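ATP-dependent RNA helicase HrpB (Escherichia coli, PDB 6EUD) hydrolyses ATP to ADP and phosphate as a DExH-box RNA helicase that binds single-stranded RNA. Local coordinates at residues 508-513 against 529-534; 440-445 against 459-464; 434-439 against 479-484; 296-301 against 311-316; 354-359 against 383-388. All blocks are in the same frame, centred on the assembly; numbering follows the deposited sequence.

Contact 1: 508-513 against 529-534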
# COMPACT_ATOMS: atom_id res chain seq x y z
N GLY A 508 -6.42 -30.15 -7.13
CA GLY A 508 -5.68 -31.27 -7.68
C GLY A 508 -4.91 -32.17 -6.72
O GLY A 508 -4.91 -33.39 -6.88
N GLN A 509 -4.24 -31.57 -5.74
CA GLN A 509 -3.49 -32.33 -4.74
C GLN A 509 -3.86 -31.89 -3.33
O GLN A 509 -4.18 -30.73 -3.10
CB GLN A 509 -1.98 -32.17 -4.95
CG GLN A 509 -1.15 -33.19 -4.19
CD GLN A 509 -0.21 -33.97 -5.09
OE1 GLN A 509 0.01 -33.59 -6.24
NE2 GLN A 509 0.33 -35.08 -4.58
N ASP A 510 -3.82 -32.83 -2.39
CA ASP A 510 -4.15 -32.54 -1.00
C ASP A 510 -3.18 -31.55 -0.38
O ASP A 510 -1.96 -31.75 -0.39
CB ASP A 510 -4.19 -33.84 -0.18
CG ASP A 510 -5.50 -34.59 -0.35
OD1 ASP A 510 -6.32 -34.18 -1.20
OD2 ASP A 510 -5.71 -35.59 0.37
N GLY A 511 -3.73 -30.47 0.17
CA GLY A 511 -2.93 -29.40 0.72
C GLY A 511 -2.86 -28.17 -0.17
O GLY A 511 -2.57 -27.08 0.32
N ARG A 512 -3.08 -28.34 -1.47
CA ARG A 512 -3.03 -27.22 -2.40
C ARG A 512 -4.41 -26.63 -2.63
O ARG A 512 -5.33 -27.31 -3.11
CB ARG A 512 -2.42 -27.61 -3.76
CG ARG A 512 -1.38 -26.61 -4.26
CD ARG A 512 -1.06 -26.76 -5.73
NE ARG A 512 -0.82 -28.15 -6.10
CZ ARG A 512 -0.94 -28.63 -7.33
NH1 ARG A 512 -1.30 -27.83 -8.33
NH2 ARG A 512 -0.70 -29.91 -7.57
N TYR A 513 -4.52 -25.35 -2.30
CA TYR A 513 -5.78 -24.63 -2.41
C TYR A 513 -5.64 -23.39 -3.27
O TYR A 513 -4.58 -22.77 -3.34
CB TYR A 513 -6.30 -24.26 -1.02
CG TYR A 513 -6.76 -25.45 -0.20
CD1 TYR A 513 -8.06 -25.92 -0.33
CD2 TYR A 513 -5.90 -26.10 0.69
CE1 TYR A 513 -8.51 -27.01 0.39
CE2 TYR A 513 -6.34 -27.20 1.42
CZ TYR A 513 -7.64 -27.65 1.26
OH TYR A 513 -8.11 -28.73 1.97
N LEU A 529 -7.59 -30.59 8.09
CA LEU A 529 -8.41 -29.78 7.20
C LEU A 529 -8.14 -30.06 5.72
O LEU A 529 -9.04 -29.94 4.89
CB LEU A 529 -8.22 -28.29 7.48
CG LEU A 529 -8.92 -27.75 8.72
CD1 LEU A 529 -8.75 -26.24 8.80
CD2 LEU A 529 -10.39 -28.16 8.74
N SER A 530 -6.92 -30.46 5.38
CA SER A 530 -6.57 -30.75 3.99
C SER A 530 -7.18 -32.09 3.52
O SER A 530 -6.92 -32.55 2.41
CB SER A 530 -5.05 -30.75 3.79
OG SER A 530 -4.41 -31.67 4.65
N ARG A 531 -8.00 -32.69 4.38
CA ARG A 531 -8.85 -33.80 3.98
C ARG A 531 -10.13 -33.29 3.32
O ARG A 531 -10.93 -34.08 2.81
CB ARG A 531 -9.20 -34.69 5.19
CG ARG A 531 -8.01 -35.19 6.02
CD ARG A 531 -7.26 -36.34 5.36
NE ARG A 531 -6.42 -35.89 4.26
CZ ARG A 531 -5.21 -35.35 4.42
NH1 ARG A 531 -4.71 -35.19 5.63
NH2 ARG A 531 -4.51 -34.97 3.35
N HIS A 532 -10.34 -31.97 3.33
CA HIS A 532 -11.57 -31.40 2.81
C HIS A 532 -11.35 -30.49 1.62
O HIS A 532 -10.30 -29.86 1.49
CB HIS A 532 -12.31 -30.64 3.91
CG HIS A 532 -12.65 -31.49 5.09
ND1 HIS A 532 -13.78 -32.29 5.13
CD2 HIS A 532 -12.01 -31.70 6.26
CE1 HIS A 532 -13.82 -32.93 6.28
NE2 HIS A 532 -12.75 -32.59 6.99
N GLU A 533 -12.36 -30.40 0.77
CA GLU A 533 -12.24 -29.64 -0.47
C GLU A 533 -12.53 -28.15 -0.34
O GLU A 533 -11.93 -27.32 -1.04
CB GLU A 533 -13.18 -30.23 -1.52
CG GLU A 533 -13.07 -29.53 -2.86
CD GLU A 533 -13.98 -30.15 -3.87
OE1 GLU A 533 -14.63 -31.16 -3.51
OE2 GLU A 533 -14.05 -29.64 -5.01
N TRP A 534 -13.46 -27.79 0.54
CA TRP A 534 -13.81 -26.38 0.67
C TRP A 534 -13.57 -25.83 2.07
O TRP A 534 -14.06 -26.38 3.05
CB TRP A 534 -15.25 -26.16 0.28
CG TRP A 534 -15.46 -26.25 -1.17
CD1 TRP A 534 -15.75 -27.37 -1.88
CD2 TRP A 534 -15.41 -25.17 -2.11
NE1 TRP A 534 -15.87 -27.06 -3.22
CE2 TRP A 534 -15.67 -25.71 -3.38
CE3 TRP A 534 -15.16 -23.80 -2.01
CZ2 TRP A 534 -15.70 -24.94 -4.54
CZ3 TRP A 534 -15.20 -23.02 -3.16
CH2 TRP A 534 -15.46 -23.60 -4.41
O HOH W 1 -6.16 -30.70 0.46
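Tyr513 OH gives the shortest polar bond between 508-513 and 529-534, donating to His532 O at 2.5 Å almost in line with the carbonyl bond. The same carbonyl lies close to the ring plane, so the phenol meets the 529-534 backbone with its edge. CG of Tyr513 is set opposite its own carbonyl carbon (chi1 -70°), which swings the ring across to this loop. A water fills the corner beside the hydroxyl: it accepts from Gly511 N at 2.5 Å, donates to Ser530 O at 2.8 Å and reaches Tyr513 OH weakly. Gly511 has positive phi within the type II turn 509-512, and the turn places its N-H toward that water. At the outer side, Arg531 NH2 and Asp510 OD2 form a long salt bridge of 3.3 Å. The N-H...O angle is nearly straight (174°), yet the donor approaches from above the carboxylate plane. Both charges have further partners, Arg506 for Asp510 and the carbonyl of Ala525 for Arg531. The strands around the contact pair in the order 503-506, 512-515, 520-522, 548-552, 534-542 and back to 503-506, the closed five-strand barrel of an OB-fold; 529-534 ends the link between its third and fourth strands and enters the fourth.

Contact 2: 440-445 against 459-464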
# COMPACT_ATOMS: atom_id res chain seq x y z
N ALA A 440 -18.29 -12.74 18.04
CA ALA A 440 -17.41 -12.06 18.99
C ALA A 440 -16.24 -12.95 19.38
O ALA A 440 -15.10 -12.48 19.53
CB ALA A 440 -18.19 -11.62 20.24
N LYS A 441 -16.54 -14.22 19.58
CA LYS A 441 -15.51 -15.20 19.90
C LYS A 441 -14.56 -15.40 18.72
O LYS A 441 -13.33 -15.38 18.89
CB LYS A 441 -16.14 -16.53 20.31
CG LYS A 441 -15.10 -17.61 20.55
CD LYS A 441 -15.38 -18.41 21.79
CE LYS A 441 -14.13 -19.16 22.19
NZ LYS A 441 -14.36 -20.00 23.38
N ILE A 442 -15.13 -15.58 17.53
CA ILE A 442 -14.30 -15.70 16.33
C ILE A 442 -13.36 -14.51 16.21
O ILE A 442 -12.17 -14.66 15.91
CB ILE A 442 -15.14 -15.80 15.05
CG1 ILE A 442 -15.88 -17.14 15.01
CG2 ILE A 442 -14.26 -15.63 13.81
CD1 ILE A 442 -14.96 -18.36 14.82
N ALA A 443 -13.89 -13.33 16.48
CA ALA A 443 -13.13 -12.10 16.34
C ALA A 443 -12.01 -12.04 17.37
O ALA A 443 -10.90 -11.62 17.07
CB ALA A 443 -14.06 -10.89 16.47
N ALA A 444 -12.29 -12.46 18.60
CA ALA A 444 -11.27 -12.40 19.62
C ALA A 444 -10.13 -13.37 19.25
O ALA A 444 -8.95 -13.07 19.42
CB ALA A 444 -11.85 -12.72 21.00
N ILE A 445 -10.50 -14.53 18.70
CA ILE A 445 -9.51 -15.48 18.21
C ILE A 445 -8.63 -14.92 17.09
O ILE A 445 -7.40 -14.99 17.17
CB ILE A 445 -10.20 -16.76 17.70
CG1 ILE A 445 -10.90 -17.46 18.86
CG2 ILE A 445 -9.16 -17.69 17.06
CD1 ILE A 445 -11.68 -18.65 18.45
N VAL A 459 -11.46 -25.64 16.24
CA VAL A 459 -10.81 -26.10 17.46
C VAL A 459 -10.61 -24.93 18.42
O VAL A 459 -11.01 -25.02 19.57
CB VAL A 459 -9.45 -26.79 17.18
CG1 VAL A 459 -8.62 -26.80 18.43
CG2 VAL A 459 -9.66 -28.22 16.66
N ALA A 460 -10.04 -23.83 17.94
CA ALA A 460 -9.84 -22.67 18.79
C ALA A 460 -11.18 -22.17 19.36
O ALA A 460 -11.29 -21.84 20.56
CB ALA A 460 -9.12 -21.57 18.03
N PHE A 461 -12.20 -22.17 18.51
CA PHE A 461 -13.54 -21.74 18.89
C PHE A 461 -14.09 -22.52 20.07
O PHE A 461 -14.73 -21.94 20.95
CB PHE A 461 -14.50 -21.87 17.70
CG PHE A 461 -15.89 -21.35 17.96
CD1 PHE A 461 -16.89 -22.21 18.43
CD2 PHE A 461 -16.21 -20.02 17.71
CE1 PHE A 461 -18.17 -21.73 18.66
CE2 PHE A 461 -17.48 -19.54 17.94
CZ PHE A 461 -18.47 -20.40 18.42
N SER A 462 -13.85 -23.82 20.10
CA SER A 462 -14.36 -24.67 21.16
C SER A 462 -13.57 -24.48 22.45
O SER A 462 -14.00 -24.93 23.50
CB SER A 462 -14.32 -26.14 20.76
OG SER A 462 -12.99 -26.61 20.88
N ARG A 463 -12.40 -23.85 22.38
CA ARG A 463 -11.61 -23.63 23.59
C ARG A 463 -12.21 -22.47 24.34
O ARG A 463 -12.69 -21.53 23.72
CB ARG A 463 -10.15 -23.36 23.29
CG ARG A 463 -9.52 -24.41 22.43
CD ARG A 463 -8.03 -24.27 22.49
NE ARG A 463 -7.39 -25.20 21.57
CZ ARG A 463 -7.25 -26.50 21.81
NH1 ARG A 463 -7.71 -27.03 22.94
NH2 ARG A 463 -6.65 -27.27 20.92
N ASN A 464 -12.20 -22.52 25.66
CA ASN A 464 -12.84 -21.46 26.41
C ASN A 464 -11.75 -20.67 27.14
O ASN A 464 -11.74 -20.55 28.35
CB ASN A 464 -13.90 -22.05 27.34
CG ASN A 464 -14.78 -21.00 27.94
OD1 ASN A 464 -14.61 -19.85 27.61
ND2 ASN A 464 -15.69 -21.39 28.82
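Phe461 is wedged between the side chains of Lys441 and Ile442, and the contact is tight on the isoleucine side and looser toward the lysine tip. CD1 of Ile442 reaches CD2 of the Phe461 ring at 3.6 Å, the two side chains crossing at about a right angle. One turn on, CD1 of Ile445 presses on the backbone of 459-464, 3.6 Å from Phe461 N, and also meets Ala460 CB at 3.9 Å. The ring reaches helix 433-447 because its CG stands anti to the backbone N (chi1 -176°). Lys441 contributes mainly its aliphatic stem: CG lies 3.9 Å from Phe461 CD2, approaching the ring obliquely. Beyond it the chain runs out to the partly exposed side, where NZ makes at most a weak bond to Phe461 O; its modelled place is uncertain, and its distance from the ring allows little cation-pi attraction. Ile491 of helix 491-498 touches both Ile442 and Phe461, closing the buried side. Met426 of helix 421-429 also lies on Ile442, while Ala443 and Ala444 turn to helix 466-479, so that helix 433-447 is packed among four helices, with Leu553, just before strand 554-556, against Ile445.

Contact 3: 434-439 against 479-484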
# COMPACT_ATOMS: atom_id res chain seq x y z
N ASP A 434 -27.25 -14.86 19.22
CA ASP A 434 -26.45 -16.09 19.18
C ASP A 434 -25.38 -15.99 18.10
O ASP A 434 -24.23 -16.36 18.31
CB ASP A 434 -27.36 -17.31 18.97
CG ASP A 434 -28.20 -17.65 20.23
OD1 ASP A 434 -27.93 -17.10 21.32
OD2 ASP A 434 -29.12 -18.49 20.14
N GLU A 435 -25.77 -15.47 16.94
CA GLU A 435 -24.81 -15.16 15.89
C GLU A 435 -23.84 -14.10 16.38
O GLU A 435 -22.65 -14.14 16.06
CB GLU A 435 -25.50 -14.68 14.61
CG GLU A 435 -26.17 -15.80 13.82
CD GLU A 435 -26.74 -15.37 12.47
OE1 GLU A 435 -26.60 -14.18 12.11
OE2 GLU A 435 -27.34 -16.22 11.79
N ALA A 436 -24.34 -13.16 17.18
CA ALA A 436 -23.47 -12.13 17.73
C ALA A 436 -22.36 -12.74 18.60
O ALA A 436 -21.17 -12.47 18.37
CB ALA A 436 -24.27 -11.11 18.52
N ALA A 437 -22.75 -13.55 19.59
CA ALA A 437 -21.79 -14.18 20.50
C ALA A 437 -20.79 -15.06 19.72
O ALA A 437 -19.60 -15.12 20.05
CB ALA A 437 -22.50 -15.01 21.56
N THR A 438 -21.27 -15.72 18.68
CA THR A 438 -20.40 -16.52 17.83
C THR A 438 -19.37 -15.63 17.13
O THR A 438 -18.16 -15.91 17.15
CB THR A 438 -21.21 -17.32 16.78
OG1 THR A 438 -22.21 -18.12 17.45
CG2 THR A 438 -20.29 -18.21 15.97
N ALA A 439 -19.84 -14.55 16.51
CA ALA A 439 -18.96 -13.59 15.84
C ALA A 439 -17.91 -13.01 16.80
O ALA A 439 -16.77 -12.81 16.41
CB ALA A 439 -19.80 -12.46 15.19
N LEU A 479 -20.99 -3.67 20.65
CA LEU A 479 -22.04 -4.01 19.70
C LEU A 479 -23.46 -3.83 20.29
O LEU A 479 -24.45 -3.84 19.55
CB LEU A 479 -21.83 -5.45 19.25
CG LEU A 479 -22.66 -5.93 18.07
CD1 LEU A 479 -22.23 -5.23 16.80
CD2 LEU A 479 -22.55 -7.44 17.97
N ASN A 480 -23.53 -3.64 21.61
CA ASN A 480 -24.79 -3.49 22.37
C ASN A 480 -25.65 -4.74 22.33
O ASN A 480 -26.87 -4.69 22.12
CB ASN A 480 -25.61 -2.30 21.86
CG ASN A 480 -26.43 -1.68 22.95
OD1 ASN A 480 -25.98 -1.60 24.10
ND2 ASN A 480 -27.64 -1.25 22.62
N VAL A 481 -25.00 -5.87 22.55
CA VAL A 481 -25.64 -7.16 22.50
C VAL A 481 -25.16 -7.95 23.70
O VAL A 481 -24.01 -7.84 24.09
CB VAL A 481 -25.33 -7.88 21.17
CG1 VAL A 481 -25.79 -9.33 21.22
CG2 VAL A 481 -25.99 -7.13 20.00
N ARG A 482 -26.07 -8.69 24.32
CA ARG A 482 -25.71 -9.46 25.51
C ARG A 482 -26.63 -10.64 25.67
O ARG A 482 -27.82 -10.54 25.38
CB ARG A 482 -25.77 -8.57 26.75
CG ARG A 482 -25.00 -9.12 27.94
CD ARG A 482 -25.03 -8.16 29.11
NE ARG A 482 -26.33 -8.13 29.76
CZ ARG A 482 -26.67 -7.26 30.71
NH1 ARG A 482 -25.79 -6.33 31.11
NH2 ARG A 482 -27.86 -7.31 31.26
N GLY A 483 -26.09 -11.78 26.12
CA GLY A 483 -26.92 -12.89 26.55
C GLY A 483 -27.11 -13.99 25.51
O GLY A 483 -27.82 -14.96 25.77
N GLY A 484 -26.49 -13.84 24.35
CA GLY A 484 -26.57 -14.87 23.32
C GLY A 484 -25.68 -16.06 23.63
O GLY A 484 -24.76 -15.96 24.43
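The carboxylate of Asp434 is the flat side-chain group that touches 479-484, and it does so through OD1, which stands 3.3 Å from Gly484 CA and 3.4 Å from Gly484 C. The same oxygen is hydrogen-bonded to the backbone N of Glu485, so it fastens the chain directly after the glycine to the first turn of helix 433-447. A second flat group, the backbone carbonyl of Asp434, is approached on opposite faces of its plane by Thr438 N and Thr438 OG1, the hydroxyl at 2.8 Å; that hydroxyl is also hydrogen-bonded to Asp487 N. Placed near the start of a helix, the Asp434 carboxylate would probably be favoured by the helix dipole. Gly484 has no side chain to hold the backbones apart, and its CA comes within 4.3 Å of Asp434 CA. Its carbonyl oxygen also rests 3.8 Å from Ala437 CB. The other half of the contact is apolar. Ala436 CB meets Val481 CG1 at 3.6 Å and, less closely, CD2 of Leu479. No hydrogen bond joins 434-439 directly to 479-484. Asn480, with positive phi, ends helix 466-479 in a Schellman motif, and the chain then runs alongside the first turns of helix 433-447, an interhelical loop in the helical bundle that also includes helices 421-429 and 491-498.

Contact 4: 296-301 against 311-316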
# COMPACT_ATOMS: atom_id res chain seq x y z
N GLU A 296 16.31 -5.40 8.17
CA GLU A 296 15.12 -5.24 8.99
C GLU A 296 14.06 -6.27 8.61
O GLU A 296 14.05 -6.79 7.49
CB GLU A 296 14.52 -3.84 8.80
CG GLU A 296 14.77 -2.84 9.92
CD GLU A 296 14.38 -1.42 9.53
OE1 GLU A 296 13.88 -1.24 8.39
OE2 GLU A 296 14.60 -0.48 10.33
N ARG A 297 13.14 -6.53 9.53
CA ARG A 297 11.95 -7.29 9.20
C ARG A 297 10.71 -6.40 9.32
O ARG A 297 10.37 -5.96 10.42
CB ARG A 297 11.83 -8.52 10.11
CG ARG A 297 10.60 -9.35 9.89
CD ARG A 297 10.86 -10.80 10.32
NE ARG A 297 11.89 -11.42 9.47
CZ ARG A 297 12.92 -12.12 9.94
NH1 ARG A 297 13.07 -12.30 11.25
NH2 ARG A 297 13.81 -12.65 9.10
N VAL A 298 10.05 -6.12 8.20
CA VAL A 298 8.87 -5.25 8.22
C VAL A 298 7.61 -5.88 7.62
O VAL A 298 7.69 -6.74 6.73
CB VAL A 298 9.12 -3.90 7.46
CG1 VAL A 298 10.11 -3.04 8.22
CG2 VAL A 298 9.61 -4.14 6.04
N ALA A 299 6.46 -5.43 8.12
CA ALA A 299 5.15 -5.80 7.60
C ALA A 299 4.89 -5.14 6.26
O ALA A 299 5.07 -3.93 6.13
CB ALA A 299 4.07 -5.42 8.59
N ARG A 300 4.49 -5.92 5.27
CA ARG A 300 4.20 -5.36 3.96
C ARG A 300 2.82 -5.79 3.46
O ARG A 300 2.51 -6.99 3.34
CB ARG A 300 5.28 -5.76 2.96
CG ARG A 300 4.91 -5.45 1.53
CD ARG A 300 6.15 -5.17 0.70
NE ARG A 300 6.87 -4.00 1.18
CZ ARG A 300 8.01 -3.56 0.65
NH1 ARG A 300 8.55 -4.19 -0.38
NH2 ARG A 300 8.60 -2.48 1.16
N PHE A 301 1.99 -4.79 3.16
CA PHE A 301 0.68 -5.04 2.58
C PHE A 301 0.81 -5.30 1.09
O PHE A 301 1.48 -4.54 0.39
CB PHE A 301 -0.26 -3.87 2.84
CG PHE A 301 -1.59 -3.99 2.15
CD1 PHE A 301 -2.52 -4.94 2.57
CD2 PHE A 301 -1.91 -3.17 1.09
CE1 PHE A 301 -3.75 -5.06 1.94
CE2 PHE A 301 -3.15 -3.29 0.46
CZ PHE A 301 -4.06 -4.24 0.89
N ILE A 311 8.31 -9.15 5.50
CA ILE A 311 9.48 -9.26 4.64
C ILE A 311 10.76 -8.79 5.36
O ILE A 311 10.72 -8.09 6.39
CB ILE A 311 9.32 -8.47 3.33
CG1 ILE A 311 9.47 -6.97 3.58
CG2 ILE A 311 7.99 -8.78 2.69
CD1 ILE A 311 9.61 -6.16 2.30
N THR A 312 11.89 -9.21 4.82
CA THR A 312 13.17 -8.75 5.30
C THR A 312 13.73 -7.84 4.22
O THR A 312 13.62 -8.15 3.03
CB THR A 312 14.13 -9.91 5.60
OG1 THR A 312 13.58 -10.70 6.67
CG2 THR A 312 15.49 -9.39 6.04
N GLN A 313 14.27 -6.71 4.65
CA GLN A 313 14.82 -5.74 3.70
C GLN A 313 15.99 -4.95 4.29
O GLN A 313 16.21 -4.95 5.51
CB GLN A 313 13.73 -4.77 3.25
CG GLN A 313 13.16 -3.93 4.38
CD GLN A 313 12.19 -2.89 3.88
OE1 GLN A 313 11.66 -2.99 2.77
NE2 GLN A 313 11.95 -1.87 4.70
N ARG A 314 16.74 -4.29 3.40
CA ARG A 314 17.85 -3.44 3.80
C ARG A 314 17.37 -2.30 4.64
O ARG A 314 16.33 -1.70 4.38
CB ARG A 314 18.60 -2.90 2.58
CG ARG A 314 19.53 -3.91 1.98
CD ARG A 314 20.66 -4.27 2.92
NE ARG A 314 21.35 -5.47 2.47
CZ ARG A 314 22.25 -5.49 1.49
NH1 ARG A 314 22.59 -4.36 0.89
NH2 ARG A 314 22.82 -6.64 1.13
N VAL A 315 18.15 -2.02 5.67
CA VAL A 315 17.91 -0.93 6.59
C VAL A 315 18.32 0.38 5.90
O VAL A 315 19.18 0.38 5.02
CB VAL A 315 18.69 -1.21 7.90
CG1 VAL A 315 18.81 -0.02 8.79
CG2 VAL A 315 18.05 -2.39 8.64
N SER A 316 17.69 1.50 6.25
CA SER A 316 18.04 2.77 5.63
C SER A 316 19.35 3.35 6.16
O SER A 316 19.85 2.92 7.20
CB SER A 316 16.91 3.78 5.84
OG SER A 316 16.90 4.23 7.18
O HOH W 2 15.24 1.51 7.76
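Ile311 CD1 sits over one face of the Arg300 guanidinium, 3.4 Å above its plane and over its centre, and the two side chains run obliquely past each other. The same guanidinium turns its plane 81° from the amide of Gln313; NH2 and Gln313 OE1 are 3.5 Å apart, with an angle too poor for a hydrogen bond, and Glu352 forms a weak, long ion pair with Arg300. Val298 crosses Gln313 at about a right angle, its CG2 3.5 Å from NE2 of the amide. With CG1 of Ile311 set between the backbone N and the carbonyl carbon (chi1 75°), that branch also reaches Val298 CG2. Val298, Ile311 and Gln313 lie on one face of an antiparallel beta hairpin, strands 287-302 and 307-314, which in DEAH/RHA helicases projects from the second RecA-like domain. Backbone bonds hold Glu296 to Gln313 and Val298 to Ile311 in both directions, and the N-to-C directions of the short segments are 126° apart, well short of antiparallel. Arg297 and Thr312, a non-hydrogen-bonded pair, occupy the opposite face. Here Thr312 OG1 accepts from Arg297 NH2 at 3.1 Å, lying somewhat off the guanidinium plane, and weakly from NE, while NH1 forms a salt bridge with Glu227. Just past the end of strand 307-314, Val315 CG2 packs on CG of Glu296 at 3.5 Å, the side chains crossing nearly square. A water joins Glu296 to the start of the next helix: it donates to Glu296 OE1 at 3.1 Å and accepts from Ser316 N, the N-cap residue of helix 317-325.

Contact 5: 354-359 against 383-388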
# COMPACT_ATOMS: atom_id res chain seq x y z
N GLU A 354 5.16 3.32 8.33
CA GLU A 354 4.18 2.21 8.29
C GLU A 354 2.95 2.52 7.41
O GLU A 354 2.40 1.63 6.77
CB GLU A 354 3.72 1.88 9.73
CG GLU A 354 2.68 0.78 9.85
CD GLU A 354 2.21 0.53 11.29
OE1 GLU A 354 2.52 1.34 12.19
OE2 GLU A 354 1.53 -0.48 11.54
N ILE A 355 2.56 3.79 7.33
CA ILE A 355 1.41 4.15 6.51
C ILE A 355 1.61 3.84 5.02
O ILE A 355 0.63 3.69 4.27
CB ILE A 355 1.05 5.67 6.68
CG1 ILE A 355 -0.33 5.97 6.06
CG2 ILE A 355 2.16 6.58 6.12
CD1 ILE A 355 -0.89 7.35 6.40
N LEU A 356 2.87 3.71 4.59
CA LEU A 356 3.12 3.42 3.18
C LEU A 356 3.14 1.92 2.87
O LEU A 356 3.05 1.53 1.72
CB LEU A 356 4.44 4.06 2.74
CG LEU A 356 4.40 5.59 2.86
CD1 LEU A 356 5.63 6.20 2.28
CD2 LEU A 356 3.18 6.18 2.20
N GLN A 357 3.23 1.08 3.89
CA GLN A 357 3.41 -0.34 3.64
C GLN A 357 2.26 -1.19 4.20
O GLN A 357 2.30 -2.41 4.13
CB GLN A 357 4.78 -0.78 4.22
CG GLN A 357 5.01 -0.40 5.71
CD GLN A 357 6.49 -0.44 6.18
OE1 GLN A 357 7.43 -0.50 5.37
NE2 GLN A 357 6.68 -0.38 7.49
N SER A 358 1.21 -0.56 4.71
CA SER A 358 0.16 -1.32 5.40
C SER A 358 -1.26 -1.23 4.82
O SER A 358 -1.61 -0.30 4.08
CB SER A 358 0.10 -0.92 6.88
OG SER A 358 -0.49 0.35 7.05
N ASP A 359 -2.04 -2.25 5.16
CA ASP A 359 -3.49 -2.29 4.98
C ASP A 359 -4.14 -1.00 5.48
O ASP A 359 -3.91 -0.59 6.61
CB ASP A 359 -4.04 -3.51 5.73
CG ASP A 359 -5.44 -3.94 5.28
OD1 ASP A 359 -6.30 -3.09 4.93
OD2 ASP A 359 -5.66 -5.16 5.29
N GLN A 383 1.56 10.98 2.76
CA GLN A 383 0.22 10.71 2.26
C GLN A 383 0.05 9.22 2.04
O GLN A 383 0.97 8.56 1.57
CB GLN A 383 -0.03 11.48 0.95
CG GLN A 383 -0.25 12.98 1.13
CD GLN A 383 -1.69 13.33 1.45
OE1 GLN A 383 -2.57 12.47 1.40
NE2 GLN A 383 -1.95 14.60 1.77
N PRO A 384 -1.13 8.69 2.41
CA PRO A 384 -1.43 7.28 2.16
C PRO A 384 -1.34 6.99 0.66
O PRO A 384 -1.81 7.81 -0.13
CB PRO A 384 -2.88 7.12 2.66
CG PRO A 384 -3.13 8.27 3.54
CD PRO A 384 -2.24 9.39 3.08
N PRO A 385 -0.72 5.86 0.27
CA PRO A 385 -0.53 5.50 -1.14
C PRO A 385 -1.86 5.23 -1.84
O PRO A 385 -2.71 4.53 -1.28
CB PRO A 385 0.30 4.22 -1.09
CG PRO A 385 0.88 4.18 0.32
CD PRO A 385 -0.12 4.88 1.19
N VAL A 386 -2.02 5.77 -3.05
CA VAL A 386 -3.25 5.64 -3.82
C VAL A 386 -3.67 4.19 -4.01
O VAL A 386 -4.82 3.84 -3.79
CB VAL A 386 -3.09 6.32 -5.21
CG1 VAL A 386 -4.40 6.28 -5.99
CG2 VAL A 386 -2.62 7.75 -5.03
N VAL A 387 -2.72 3.36 -4.42
CA VAL A 387 -2.93 1.92 -4.62
C VAL A 387 -3.54 1.21 -3.41
O VAL A 387 -4.44 0.39 -3.56
CB VAL A 387 -1.59 1.22 -4.99
CG1 VAL A 387 -1.72 -0.32 -4.93
CG2 VAL A 387 -1.14 1.68 -6.35
N ASN A 388 -3.03 1.51 -2.22
CA ASN A 388 -3.53 0.85 -1.01
C ASN A 388 -4.86 1.44 -0.52
O ASN A 388 -5.66 0.74 0.11
CB ASN A 388 -2.47 0.93 0.09
CG ASN A 388 -1.24 0.09 -0.24
OD1 ASN A 388 -1.29 -0.77 -1.12
ND2 ASN A 388 -0.15 0.33 0.47
O HOH W 3 -0.32 1.73 2.83
O HOH W 4 -5.33 -1.39 2.10
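Apolar packing, backed by bridging water, joins Ile355 and Leu356 to the two prolines at the start of helix 386-398. It forms where the second RecA-like domain gives way to what is probably the winged-helix domain, as in other DEAH/RHA helicases. Leu356 CD2 meets Pro385 CG at 3.6 Å and also lies 3.3 Å from Gln383 O, the leucine and the proline ring crossing at a slant. Its CG is directed away from its own carbonyl carbon (chi1 -62°), which brings the branched end across to Pro385. Ile355 CD1 touches the ring of Pro384 at CG, 3.7 Å away, while the backbone oxygen of Ile355 faces Pro385 CD. Ile355 also touches Leu133 and Asp136 of helix 133-145, so the first RecA-like domain also bears on this junction. Pro385 holds the N-cap position of helix 386-398. In the helix's first turn, Asn388 reaches 354-359 through water: one molecule accepts from Asn388 ND2 at 2.7 Å and donates to both Ile355 O, at 2.6 Å, and Ser358 O. A second water joins Asn388 O to Asp359 OD1, weakly at the aspartate. Within 354-359 the turn is held at Glu354 O, which takes Gln357 N on one face of its carbonyl plane and Ser358 OG, at 3.2 Å and 44° above that plane, on the other.

In the fold
Along the chain the order is contact 4, contact 5, then contact 3 with contact 2 nested inside its loop, and finally contact 1. They fall into two touching pairs and one more distant member. Contacts 4 and 5 have centres about 15 Å apart and meet at Phe301, whose N is probably hydrogen-bonded to Gln357 O, so the turn end of the hairpin adjoins the domain junction. Contacts 2 and 3, centres about 13 Å apart, share helix 433-447 and meet where Phe461 touches Thr438. Contact 1, in the OB-fold barrel, has its centre about 23 Å from that of contact 2. The series therefore passes from the second RecA-like domain into the helical and barrel accessory domains.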